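Local coordinates for orotidine 5'-phosphate decarboxylase (Pyrococcus horikoshii, PDB 2CZD), which probably catalyses the decarboxylation of orotidine 5'-monophosphate to uridine 5'-monophosphate, the last step of de novo UMP synthesis, as a homodimeric TIM-barrel enzyme, at residues L6-G11 and I15-S20; K19-Y24 and E196-I201; P33-L36 and I42-R45; L69-V74 and K97-I102; R123-A128 and G147-R152. All blocks are in the same frame, centred on the assembly; numbering follows the deposited sequence.

Contact 1 of 5, residues L6-G11 and I15-S20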
# COMPACT_ATOMS: atom_id res chain seq x y z
N LEU B 6 1.91 -0.49 17.43
CA LEU B 6 1.14 0.52 18.15
C LEU B 6 -0.15 0.87 17.43
O LEU B 6 -0.33 2.00 16.92
CB LEU B 6 1.99 1.77 18.36
CG LEU B 6 1.42 2.82 19.31
CD1 LEU B 6 1.29 2.22 20.70
CD2 LEU B 6 2.34 4.03 19.33
N ASP B 7 -1.05 -0.10 17.43
CA ASP B 7 -2.31 0.04 16.73
C ASP B 7 -3.39 0.60 17.65
O ASP B 7 -4.43 -0.01 17.87
CB ASP B 7 -2.71 -1.31 16.14
CG ASP B 7 -1.70 -1.82 15.11
OD1 ASP B 7 -0.90 -1.01 14.60
OD2 ASP B 7 -1.71 -3.04 14.81
N VAL B 8 -3.09 1.78 18.18
CA VAL B 8 -3.96 2.52 19.08
C VAL B 8 -4.27 3.77 18.28
O VAL B 8 -3.44 4.67 18.18
CB VAL B 8 -3.21 2.85 20.37
CG1 VAL B 8 -4.04 3.80 21.24
CG2 VAL B 8 -2.89 1.56 21.10
N TYR B 9 -5.46 3.80 17.71
CA TYR B 9 -5.84 4.88 16.82
C TYR B 9 -6.34 6.15 17.48
O TYR B 9 -7.13 6.91 16.91
CB TYR B 9 -6.82 4.33 15.78
CG TYR B 9 -6.27 3.06 15.12
CD1 TYR B 9 -5.02 3.07 14.50
CD2 TYR B 9 -6.97 1.86 15.18
CE1 TYR B 9 -4.47 1.90 13.97
CE2 TYR B 9 -6.43 0.68 14.65
CZ TYR B 9 -5.18 0.71 14.05
OH TYR B 9 -4.67 -0.45 13.51
N GLU B 10 -5.85 6.38 18.69
CA GLU B 10 -6.15 7.56 19.46
C GLU B 10 -4.77 8.15 19.75
O GLU B 10 -4.10 7.73 20.69
CB GLU B 10 -6.86 7.19 20.75
CG GLU B 10 -7.41 8.39 21.49
CD GLU B 10 -8.40 7.99 22.56
OE1 GLU B 10 -9.17 7.03 22.33
OE2 GLU B 10 -8.43 8.64 23.63
N GLY B 11 -4.37 9.10 18.92
CA GLY B 11 -3.06 9.73 19.05
C GLY B 11 -2.49 9.95 20.44
O GLY B 11 -1.38 9.48 20.74
N ILE B 15 0.70 7.69 22.19
CA ILE B 15 1.94 8.30 22.65
C ILE B 15 2.20 7.96 24.11
O ILE B 15 3.33 7.65 24.49
CB ILE B 15 1.91 9.83 22.44
CG1 ILE B 15 1.90 10.13 20.94
CG2 ILE B 15 3.09 10.49 23.11
CD1 ILE B 15 1.74 11.61 20.62
N LYS B 16 1.15 8.00 24.93
CA LYS B 16 1.27 7.69 26.35
C LYS B 16 1.70 6.24 26.55
O LYS B 16 2.57 5.96 27.36
CB LYS B 16 -0.06 7.92 27.06
CG LYS B 16 -0.41 9.39 27.24
CD LYS B 16 -1.64 9.58 28.11
CE LYS B 16 -1.90 11.06 28.38
NZ LYS B 16 -2.13 11.82 27.12
N ILE B 17 1.10 5.34 25.78
CA ILE B 17 1.46 3.93 25.89
C ILE B 17 2.90 3.70 25.44
O ILE B 17 3.66 2.99 26.10
CB ILE B 17 0.49 3.05 25.06
CG1 ILE B 17 -0.91 3.08 25.70
CG2 ILE B 17 0.99 1.62 24.97
CD1 ILE B 17 -1.98 2.38 24.89
N ALA B 18 3.30 4.30 24.32
CA ALA B 18 4.66 4.12 23.84
C ALA B 18 5.69 4.61 24.86
O ALA B 18 6.71 3.97 25.08
CB ALA B 18 4.85 4.83 22.49
N LYS B 19 5.41 5.75 25.48
CA LYS B 19 6.34 6.30 26.46
C LYS B 19 6.45 5.38 27.67
O LYS B 19 7.53 5.21 28.24
CB LYS B 19 5.87 7.69 26.91
CG LYS B 19 6.94 8.47 27.66
CD LYS B 19 7.17 7.94 29.08
CE LYS B 19 8.62 8.12 29.50
NZ LYS B 19 9.53 7.28 28.63
N SER B 20 5.33 4.78 28.06
CA SER B 20 5.32 3.91 29.23
C SER B 20 6.08 2.60 29.03
O SER B 20 6.66 2.06 29.97
CB SER B 20 3.88 3.60 29.64
OG SER B 20 3.86 2.81 30.81
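L6 and V8, on the loop after strand 2-5, and G11, which opens helix 11-21, meet I15, I17 and A18 farther along it. V8 and I17 reach toward each other tip to tip, V8 CG2 lying 4.0 Å from I17 CD1; with chi1 at -68°, I17 has CG1 anti to its carbonyl carbon, and the chain ending in CD1 runs out to the valine. L6 spreads its two branches over neighbouring helix positions: CD2 lies 4.1 Å from A18 CB, while CD1 approaches I17 CG2 at 4.3 Å. The small alanine suits a place where a leucine must come close.

The polar part is backbone. G11 O accepts the amide of I15 (N to O 3.1 Å), an i to i-4 bond in the first turn of the helix, just after the N-cap E10, and I15 CG1 rests against the same oxygen at 3.3 Å. An inverse gamma turn centred on D7, a substrate-binding residue, has a weak bond from V8 N to L6 O.

The chemistry thus divides: aliphatic groups of L6 and V8 bind the loop to the helix, and D7, between them, keeps its carboxylate away from it.

Contact 2 of 5, residues K19-Y24 and E196-I201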
# COMPACT_ATOMS: atom_id res chain seq x y z
N LYS B 19 5.41 5.75 25.48
CA LYS B 19 6.34 6.30 26.46
C LYS B 19 6.45 5.38 27.67
O LYS B 19 7.53 5.21 28.24
CB LYS B 19 5.87 7.69 26.91
CG LYS B 19 6.94 8.47 27.66
CD LYS B 19 7.17 7.94 29.08
CE LYS B 19 8.62 8.12 29.50
NZ LYS B 19 9.53 7.28 28.63
N SER B 20 5.33 4.78 28.06
CA SER B 20 5.32 3.91 29.23
C SER B 20 6.08 2.60 29.03
O SER B 20 6.66 2.06 29.97
CB SER B 20 3.88 3.60 29.64
OG SER B 20 3.86 2.81 30.81
N VAL B 21 6.09 2.08 27.81
CA VAL B 21 6.77 0.81 27.58
C VAL B 21 8.16 0.94 26.95
O VAL B 21 8.84 -0.05 26.74
CB VAL B 21 5.92 -0.11 26.68
CG1 VAL B 21 4.50 -0.28 27.26
CG2 VAL B 21 5.86 0.46 25.26
N LYS B 22 8.57 2.18 26.67
CA LYS B 22 9.87 2.43 26.04
C LYS B 22 11.03 1.59 26.57
O LYS B 22 11.86 1.12 25.79
CB LYS B 22 10.24 3.91 26.17
CG LYS B 22 11.62 4.23 25.62
CD LYS B 22 11.92 5.71 25.72
CE LYS B 22 13.34 6.01 25.25
NZ LYS B 22 13.65 7.46 25.44
N ASP B 23 11.11 1.42 27.88
CA ASP B 23 12.20 0.66 28.48
C ASP B 23 12.32 -0.78 28.00
O ASP B 23 13.41 -1.36 28.00
CB ASP B 23 12.08 0.67 30.01
CG ASP B 23 12.38 2.04 30.63
OD1 ASP B 23 12.20 2.19 31.85
OD2 ASP B 23 12.80 2.96 29.90
N TYR B 24 11.20 -1.36 27.57
CA TYR B 24 11.22 -2.74 27.14
C TYR B 24 10.98 -3.04 25.68
O TYR B 24 10.75 -4.19 25.34
CB TYR B 24 10.22 -3.55 27.98
CG TYR B 24 10.51 -3.45 29.46
CD1 TYR B 24 9.77 -2.61 30.28
CD2 TYR B 24 11.55 -4.18 30.03
CE1 TYR B 24 10.05 -2.49 31.64
CE2 TYR B 24 11.85 -4.06 31.39
CZ TYR B 24 11.09 -3.21 32.19
OH TYR B 24 11.38 -3.09 33.53
N GLU B 196 4.22 -3.51 32.29
CA GLU B 196 4.46 -4.82 32.88
C GLU B 196 4.28 -5.95 31.87
O GLU B 196 4.97 -6.97 31.94
CB GLU B 196 3.55 -5.03 34.10
CG GLU B 196 4.05 -4.31 35.34
CD GLU B 196 5.38 -4.86 35.82
OE1 GLU B 196 5.49 -6.10 35.99
OE2 GLU B 196 6.31 -4.07 36.04
N ALA B 197 3.37 -5.76 30.91
CA ALA B 197 3.16 -6.77 29.88
C ALA B 197 4.39 -6.85 28.98
O ALA B 197 4.85 -7.94 28.62
CB ALA B 197 1.92 -6.43 29.07
N ALA B 198 4.93 -5.70 28.61
CA ALA B 198 6.12 -5.70 27.77
C ALA B 198 7.29 -6.31 28.55
O ALA B 198 8.07 -7.10 28.02
CB ALA B 198 6.46 -4.28 27.35
N LYS B 199 7.42 -5.92 29.82
CA LYS B 199 8.49 -6.47 30.65
C LYS B 199 8.43 -8.00 30.73
O LYS B 199 9.46 -8.66 30.67
CB LYS B 199 8.39 -5.90 32.07
CG LYS B 199 9.44 -6.47 33.03
CD LYS B 199 9.33 -5.80 34.41
CE LYS B 199 10.44 -6.27 35.33
NZ LYS B 199 10.33 -7.73 35.60
N ALA B 200 7.23 -8.55 30.87
CA ALA B 200 7.10 -10.01 30.98
C ALA B 200 7.63 -10.71 29.73
O ALA B 200 8.33 -11.71 29.83
CB ALA B 200 5.66 -10.39 31.23
N ILE B 201 7.30 -10.17 28.56
CA ILE B 201 7.77 -10.77 27.31
C ILE B 201 9.29 -10.61 27.19
O ILE B 201 10.01 -11.55 26.88
CB ILE B 201 7.06 -10.14 26.10
CG1 ILE B 201 5.56 -10.41 26.23
CG2 ILE B 201 7.63 -10.71 24.77
CD1 ILE B 201 4.66 -9.56 25.31
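Y24 has CG anti to its carbonyl carbon (chi1 -57°), and K199 has CG anti to its backbone N (chi1 177°); with these torsions the two side chains lie side by side and point the same way, the aliphatic part of the lysine running along the phenol. K199 CB sits over the centre of the Y24 ring, 3.7 Å from the centroid and only 8° off the normal, a clear CH-pi contact. Farther out CG follows the same face, and CD reaches the hydroxyl end, 3.5 Å from Y24 OH. On the other face, D23 CB lies above the rim of the ring.

A lysine suits this boundary because its methylenes can cover an aromatic face while its bent tip turns off to the salt bridge with D203. The ring also meets Y202 edge to face, and its hydroxyl has a weak hydrogen bond with R195. Cutting Y24 back to an alanine is likely to leave the methylenes of K199 without the flat surface they lie on and to open a gap beside helix 194-205.

Closer to the barrel the contact becomes purely aliphatic. Y24 CB is 3.9 Å from A198 CB, which also faces V21 CB at 4.3 Å; the alanine's single methyl lets the backbones come close, with Y24 CA and K199 CA 5.8 Å apart. Here the end of the first helix, 11-21, and the turn beyond it lie against the last helix, 194-205, as neighbours in the outer layer that completes the closed circuit of a TIM barrel.

Contact 3 of 5, residues P33-L36 and I42-R45; sequences PLIL and IIRR
A pair of consecutive helices, 32-38 and 41-50, forms the setting in which L34 and I35 meet I42 and I43. Both follow strand 27-31, and a short turn between them changes the direction of the chain. The contact is wholly aliphatic, in two parts. In one, L34 and I42 cross at about a right angle, L34 CG lying 4.2 Å from I42 CG2. That methyl of I42 occupies the crowded position between backbone N and carbonyl carbon, because chi1 at -175° sends CG1 anti to N; the short branch is turned on the leucine. The longer branch goes elsewhere, and its CD1 lies 3.8 Å above the plane of the R45 guanidinium, toward the rim. A salt bridge to E12 helps to keep the arginine beside I42.

In a TIM barrel one helix usually follows each strand, so the additional helix 32-38 is an elaboration of the second beta-alpha unit, set next to the dimer partner: I35 packs on L36 of the second subunit. L34 N is hydrogen-bonded to N31 OD1 at the start of this helix.

The other part joins the ends of two isoleucines whose chains cross obliquely, I35 CD1 to I43 CD1 at 4.1 Å. Each has chi1 at -69°, with CG1 anti to the carbonyl carbon, and the extended chain beyond it carries the delta methyl to the meeting point. Isoleucine suits both positions: its branch at CB gives bulk near the helix while CD1 supplies reach. I35 also touches L58, a substrate-binding residue, and I43 lies against I54 on the same strand, 53-60.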
# COMPACT_ATOMS: atom_id res chain seq x y z
N PRO B 33 -3.70 2.94 9.03
CA PRO B 33 -4.84 3.44 9.82
C PRO B 33 -4.46 4.55 10.80
O PRO B 33 -5.17 5.54 10.94
CB PRO B 33 -5.36 2.19 10.52
CG PRO B 33 -5.14 1.11 9.44
CD PRO B 33 -3.78 1.48 8.83
N LEU B 34 -3.33 4.38 11.50
CA LEU B 34 -2.90 5.40 12.45
C LEU B 34 -2.53 6.69 11.71
O LEU B 34 -2.92 7.77 12.12
CB LEU B 34 -1.71 4.91 13.29
CG LEU B 34 -1.17 5.92 14.31
CD1 LEU B 34 -2.28 6.26 15.34
CD2 LEU B 34 0.05 5.33 15.02
N ILE B 35 -1.78 6.57 10.61
CA ILE B 35 -1.39 7.74 9.83
C ILE B 35 -2.63 8.48 9.28
O ILE B 35 -2.69 9.72 9.24
CB ILE B 35 -0.44 7.31 8.68
CG1 ILE B 35 0.88 6.85 9.28
CG2 ILE B 35 -0.24 8.47 7.69
CD1 ILE B 35 1.81 6.19 8.26
N LEU B 36 -3.60 7.70 8.83
CA LEU B 36 -4.83 8.29 8.29
C LEU B 36 -5.63 9.03 9.37
O LEU B 36 -6.20 10.10 9.13
CB LEU B 36 -5.71 7.20 7.69
CG LEU B 36 -5.34 6.77 6.27
CD1 LEU B 36 -6.02 5.48 5.93
CD2 LEU B 36 -5.79 7.85 5.28
N ILE B 42 2.07 12.12 13.22
CA ILE B 42 2.03 11.29 14.42
C ILE B 42 3.40 10.62 14.52
O ILE B 42 3.89 10.30 15.60
CB ILE B 42 0.90 10.20 14.36
CG1 ILE B 42 0.81 9.43 15.68
CG2 ILE B 42 1.19 9.17 13.26
CD1 ILE B 42 0.38 10.27 16.86
N ILE B 43 4.03 10.41 13.37
CA ILE B 43 5.34 9.78 13.37
C ILE B 43 6.38 10.71 14.02
O ILE B 43 7.20 10.27 14.81
CB ILE B 43 5.79 9.42 11.94
CG1 ILE B 43 4.93 8.28 11.41
CG2 ILE B 43 7.24 8.99 11.93
CD1 ILE B 43 5.12 8.02 9.92
N ARG B 44 6.33 12.00 13.69
CA ARG B 44 7.29 12.93 14.27
C ARG B 44 6.99 13.13 15.75
O ARG B 44 7.91 13.23 16.56
CB ARG B 44 7.28 14.29 13.56
CG ARG B 44 8.26 15.32 14.16
CD ARG B 44 9.75 14.90 14.04
NE ARG B 44 10.25 14.91 12.66
CZ ARG B 44 11.39 14.35 12.27
NH1 ARG B 44 12.16 13.72 13.15
NH2 ARG B 44 11.75 14.39 10.99
N ARG B 45 5.71 13.17 16.10
CA ARG B 45 5.34 13.34 17.50
C ARG B 45 5.91 12.17 18.30
O ARG B 45 6.52 12.36 19.36
CB ARG B 45 3.82 13.37 17.66
CG ARG B 45 3.12 14.52 16.96
CD ARG B 45 1.61 14.33 17.01
NE ARG B 45 1.15 14.17 18.38
CZ ARG B 45 -0.10 13.91 18.74
NH1 ARG B 45 -1.05 13.78 17.81
NH2 ARG B 45 -0.41 13.79 20.02

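Contact 4 of 5, residues L69-V74 and K97-I102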
# COMPACT_ATOMS: atom_id res chain seq x y z
N LEU B 69 7.94 9.00 -3.55
CA LEU B 69 7.25 10.14 -2.95
C LEU B 69 6.70 9.80 -1.56
O LEU B 69 6.79 10.60 -0.62
CB LEU B 69 6.11 10.59 -3.85
CG LEU B 69 6.50 11.23 -5.17
CD1 LEU B 69 5.27 11.40 -6.01
CD2 LEU B 69 7.18 12.58 -4.92
N ILE B 70 6.12 8.61 -1.42
CA ILE B 70 5.59 8.22 -0.13
C ILE B 70 6.73 8.07 0.88
O ILE B 70 6.63 8.54 2.03
CB ILE B 70 4.83 6.88 -0.24
CG1 ILE B 70 3.59 7.06 -1.12
CG2 ILE B 70 4.45 6.38 1.15
CD1 ILE B 70 2.92 5.73 -1.47
N ALA B 71 7.82 7.43 0.47
CA ALA B 71 8.98 7.22 1.34
C ALA B 71 9.59 8.55 1.79
O ALA B 71 9.94 8.73 2.96
CB ALA B 71 10.03 6.39 0.60
N ARG B 72 9.71 9.48 0.85
CA ARG B 72 10.27 10.78 1.16
C ARG B 72 9.47 11.45 2.27
O ARG B 72 10.06 11.98 3.21
CB ARG B 72 10.26 11.66 -0.10
CG ARG B 72 10.90 13.03 0.06
CD ARG B 72 11.21 13.60 -1.32
NE ARG B 72 11.02 15.05 -1.38
CZ ARG B 72 11.81 15.94 -0.81
NH1 ARG B 72 12.88 15.55 -0.12
NH2 ARG B 72 11.54 17.24 -0.93
N LYS B 73 8.15 11.43 2.17
CA LYS B 73 7.29 12.04 3.19
C LYS B 73 7.36 11.32 4.55
O LYS B 73 7.45 11.95 5.60
CB LYS B 73 5.84 12.03 2.70
CG LYS B 73 4.84 12.74 3.59
CD LYS B 73 4.99 14.25 3.43
CE LYS B 73 3.88 14.99 4.18
NZ LYS B 73 4.10 16.47 4.04
N VAL B 74 7.31 9.99 4.51
CA VAL B 74 7.32 9.19 5.73
C VAL B 74 8.68 9.15 6.43
O VAL B 74 8.75 9.30 7.66
CB VAL B 74 6.78 7.77 5.40
CG1 VAL B 74 6.85 6.86 6.60
CG2 VAL B 74 5.33 7.89 4.94
N LYS B 97 14.47 2.22 -0.73
CA LYS B 97 15.77 2.03 -0.07
C LYS B 97 16.72 3.23 -0.31
O LYS B 97 17.57 3.55 0.51
CB LYS B 97 16.43 0.75 -0.58
CG LYS B 97 17.61 0.30 0.26
CD LYS B 97 18.14 -1.00 -0.26
CE LYS B 97 19.12 -1.66 0.72
NZ LYS B 97 20.27 -0.78 1.06
N GLU B 98 16.55 3.89 -1.43
CA GLU B 98 17.36 5.06 -1.74
C GLU B 98 17.21 6.12 -0.66
O GLU B 98 18.17 6.84 -0.37
CB GLU B 98 16.91 5.63 -3.08
CG GLU B 98 17.57 6.92 -3.51
CD GLU B 98 17.03 7.38 -4.86
OE1 GLU B 98 17.30 6.68 -5.86
OE2 GLU B 98 16.32 8.41 -4.93
N LEU B 99 16.02 6.21 -0.05
CA LEU B 99 15.74 7.22 0.97
C LEU B 99 15.85 6.81 2.44
O LEU B 99 15.89 7.68 3.32
CB LEU B 99 14.35 7.81 0.73
CG LEU B 99 14.19 8.38 -0.68
CD1 LEU B 99 12.78 8.92 -0.85
CD2 LEU B 99 15.23 9.48 -0.91
N GLY B 100 15.90 5.51 2.71
CA GLY B 100 15.99 5.06 4.09
C GLY B 100 16.00 3.54 4.16
O GLY B 100 15.86 2.85 3.14
N GLU B 101 16.13 3.01 5.37
CA GLU B 101 16.17 1.56 5.54
C GLU B 101 14.82 0.91 5.33
O GLU B 101 13.77 1.47 5.64
CB GLU B 101 16.75 1.21 6.91
CG GLU B 101 18.21 1.68 7.04
CD GLU B 101 18.87 1.24 8.31
OE1 GLU B 101 19.25 0.06 8.39
OE2 GLU B 101 19.01 2.08 9.24
N ILE B 102 14.87 -0.30 4.79
CA ILE B 102 13.66 -1.02 4.46
C ILE B 102 13.59 -2.41 5.04
O ILE B 102 14.60 -3.01 5.40
CB ILE B 102 13.50 -1.16 2.92
CG1 ILE B 102 14.71 -1.90 2.32
CG2 ILE B 102 13.35 0.23 2.28
CD1 ILE B 102 14.47 -2.44 0.88
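L99 reaches across to A71 and R72 on helix 64-76 from the short connection between helix 90-97 and strand 101-105. This is an alpha-beta connection of the TIM barrel, leading into the strand's first residues, and the leucine sets it against the helix that precedes the neighbouring strand, 81-85.

The side chain of L99 leaves the backbone toward the helix. Its CB is still 4.5 Å from A71 CB, and CG stands no closer, 4.8 Å from the same methyl. With chi1 at -56° CG is anti to the carbonyl carbon, and chi2 at 179° carries CD1 on in an extended line, making this methyl the atom that does the touching. It comes within 4.0 Å of A71 CB and 3.8 Å of R72 CB, settling against the backbone between them. CD2 turns away from both. The leucine as a whole also touches R68 and F75, one turn away in either direction along the helix, so it covers about two turns, from R68 to F75.

The residue types fit. A71 is buried and also meets V96 of helix 90-97; with a single methyl it permits the close approach of the leucine. R72 is exposed: its CG is anti to the backbone N, and the chain, bent at chi3, takes the guanidinium away from the contact, leaving only the aliphatic root beside L99. After the leucine, G100 runs fully extended into the strand, and its amide has a weak bond to K97 O. The nearest approach of all is that of L99 CD1 to the helix backbone, 3.6 Å from R72 N.

Contact 5 of 5, residues R123-A128 and G147-R152; sequences RFIEVA and GYIRDR
R152, which meets I125 through its CB, lays its guanidinium over one face of the Y148 ring, with NH2 3.4 Å above the ring plane and over the centre. In turn, Y148 CE1 lies over the middle of the guanidinium. The same NH2 donates a hydrogen bond to Y148 O (2.9 Å, N-H...O angle 148°), the acceptor standing 16° out of the guanidinium plane. Ring and carbonyl of one residue thus fix the turn of the arginine head. Y148 also has a cation-pi contact with R145, and its hydroxyl is hydrogen-bonded to D122.

The segments join two helices, 121-131 and 144-150, that follow one another in the outer layer of the TIM barrel, with strand 135-137 between them in the chain. I125 carries this join. With chi1 at -71°, CG2 is anti to the backbone N, and it touches R152 O at 3.4 Å; that oxygen is itself hydrogen-bonded to N129 ND2. CG2 also lies 3.9 Å from R152 CB, whose chain runs at a slant to the isoleucine before extending to the guanidinium. The other branch of I125 ends in CD1, which lies between R152 CB (4.0 Å) and I149 CG1 (4.2 Å).

A branched aliphatic suits I125, since both branches touch the exposed arginine's root and CD1 alone goes on to the buried I149. I149 continues inward onto V136 and I159 of the barrel strands.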
# COMPACT_ATOMS: atom_id res chain seq x y z
N ARG B 123 11.47 -17.34 -4.01
CA ARG B 123 12.01 -16.38 -4.96
C ARG B 123 12.14 -15.00 -4.32
O ARG B 123 13.07 -14.26 -4.62
CB ARG B 123 11.13 -16.32 -6.20
CG ARG B 123 11.12 -17.65 -6.95
CD ARG B 123 10.39 -17.54 -8.26
NE ARG B 123 11.09 -16.65 -9.18
CZ ARG B 123 10.51 -16.04 -10.20
NH1 ARG B 123 9.22 -16.22 -10.42
NH2 ARG B 123 11.22 -15.26 -11.00
N PHE B 124 11.18 -14.64 -3.46
CA PHE B 124 11.26 -13.34 -2.80
C PHE B 124 12.46 -13.30 -1.85
O PHE B 124 13.08 -12.25 -1.67
CB PHE B 124 9.96 -13.03 -2.04
CG PHE B 124 8.76 -12.84 -2.93
CD1 PHE B 124 8.91 -12.39 -4.24
CD2 PHE B 124 7.47 -13.05 -2.44
CE1 PHE B 124 7.80 -12.15 -5.05
CE2 PHE B 124 6.34 -12.81 -3.24
CZ PHE B 124 6.51 -12.36 -4.54
N ILE B 125 12.77 -14.43 -1.23
CA ILE B 125 13.95 -14.45 -0.35
C ILE B 125 15.22 -14.20 -1.20
O ILE B 125 16.13 -13.49 -0.76
CB ILE B 125 14.06 -15.78 0.41
CG1 ILE B 125 12.95 -15.85 1.46
CG2 ILE B 125 15.43 -15.89 1.09
CD1 ILE B 125 12.80 -17.25 2.04
N GLU B 126 15.28 -14.79 -2.40
CA GLU B 126 16.43 -14.56 -3.27
C GLU B 126 16.51 -13.07 -3.60
O GLU B 126 17.61 -12.51 -3.64
CB GLU B 126 16.30 -15.37 -4.56
CG GLU B 126 16.29 -16.87 -4.33
CD GLU B 126 16.03 -17.66 -5.60
OE1 GLU B 126 15.30 -17.16 -6.48
OE2 GLU B 126 16.56 -18.79 -5.70
N VAL B 127 15.38 -12.42 -3.85
CA VAL B 127 15.44 -10.98 -4.14
C VAL B 127 15.95 -10.23 -2.90
O VAL B 127 16.79 -9.34 -3.02
CB VAL B 127 14.06 -10.39 -4.55
CG1 VAL B 127 14.19 -8.90 -4.81
CG2 VAL B 127 13.50 -11.09 -5.78
N ALA B 128 15.45 -10.58 -1.72
CA ALA B 128 15.94 -9.94 -0.50
C ALA B 128 17.46 -10.19 -0.34
O ALA B 128 18.19 -9.32 0.10
CB ALA B 128 15.18 -10.47 0.72
N GLY B 147 12.44 -20.46 10.97
CA GLY B 147 13.62 -21.21 10.59
C GLY B 147 13.73 -21.41 9.08
O GLY B 147 14.82 -21.32 8.51
N TYR B 148 12.59 -21.66 8.44
CA TYR B 148 12.56 -21.88 7.00
C TYR B 148 13.16 -20.68 6.29
O TYR B 148 13.98 -20.81 5.38
CB TYR B 148 11.13 -22.08 6.51
CG TYR B 148 11.03 -22.32 5.02
CD1 TYR B 148 11.01 -23.62 4.52
CD2 TYR B 148 10.98 -21.27 4.12
CE1 TYR B 148 10.94 -23.86 3.14
CE2 TYR B 148 10.92 -21.50 2.74
CZ TYR B 148 10.89 -22.80 2.26
OH TYR B 148 10.79 -23.04 0.91
N ILE B 149 12.73 -19.50 6.71
CA ILE B 149 13.23 -18.28 6.10
C ILE B 149 14.70 -18.04 6.47
O ILE B 149 15.52 -17.70 5.61
CB ILE B 149 12.34 -17.07 6.51
CG1 ILE B 149 10.96 -17.25 5.83
CG2 ILE B 149 13.02 -15.74 6.17
CD1 ILE B 149 9.89 -16.25 6.26
N ARG B 150 15.02 -18.23 7.74
CA ARG B 150 16.39 -18.03 8.20
C ARG B 150 17.38 -18.91 7.42
O ARG B 150 18.50 -18.46 7.11
CB ARG B 150 16.46 -18.34 9.71
CG ARG B 150 17.83 -18.12 10.34
CD ARG B 150 18.23 -16.63 10.38
NE ARG B 150 18.82 -16.14 9.14
CZ ARG B 150 18.95 -14.85 8.83
NH1 ARG B 150 18.52 -13.90 9.67
NH2 ARG B 150 19.54 -14.50 7.69
N ASP B 151 16.99 -20.14 7.11
CA ASP B 151 17.88 -21.06 6.40
C ASP B 151 18.15 -20.64 4.95
O ASP B 151 19.10 -21.13 4.34
CB ASP B 151 17.31 -22.48 6.38
CG ASP B 151 17.26 -23.12 7.76
OD1 ASP B 151 17.97 -22.65 8.67
OD2 ASP B 151 16.50 -24.11 7.91
N ARG B 152 17.31 -19.75 4.41
CA ARG B 152 17.46 -19.32 3.02
C ARG B 152 17.92 -17.88 2.88
O ARG B 152 18.37 -17.46 1.81
CB ARG B 152 16.13 -19.50 2.30
CG ARG B 152 15.76 -20.96 2.14
CD ARG B 152 14.30 -21.19 1.82
NE ARG B 152 14.11 -22.61 1.58
CZ ARG B 152 14.16 -23.56 2.52
NH1 ARG B 152 13.99 -24.84 2.17
NH2 ARG B 152 14.35 -23.25 3.80

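In the fold
From the N terminus, contact 1 ties the loop after strand 2-5 to helix 11-21, with only three helical residues between its segments. Contact 2 begins on the end of that same helix, sharing K19 and S20, and closes the longest loop, bringing helix 194-205 round to meet it; contacts 3, 4 and 5 all nest inside. Those three follow in series without crossing: contact 3 joins helices 32-38 and 41-50, contact 4 helix 64-76 and the approach to strand 101-105, contact 5 helices 121-131 and 144-150. Contact 3 touches contact 1 through Y9 and P33, and contact 4 through I43 and V74. Contact 5 stands across the barrel from contacts 1, 2 and 3.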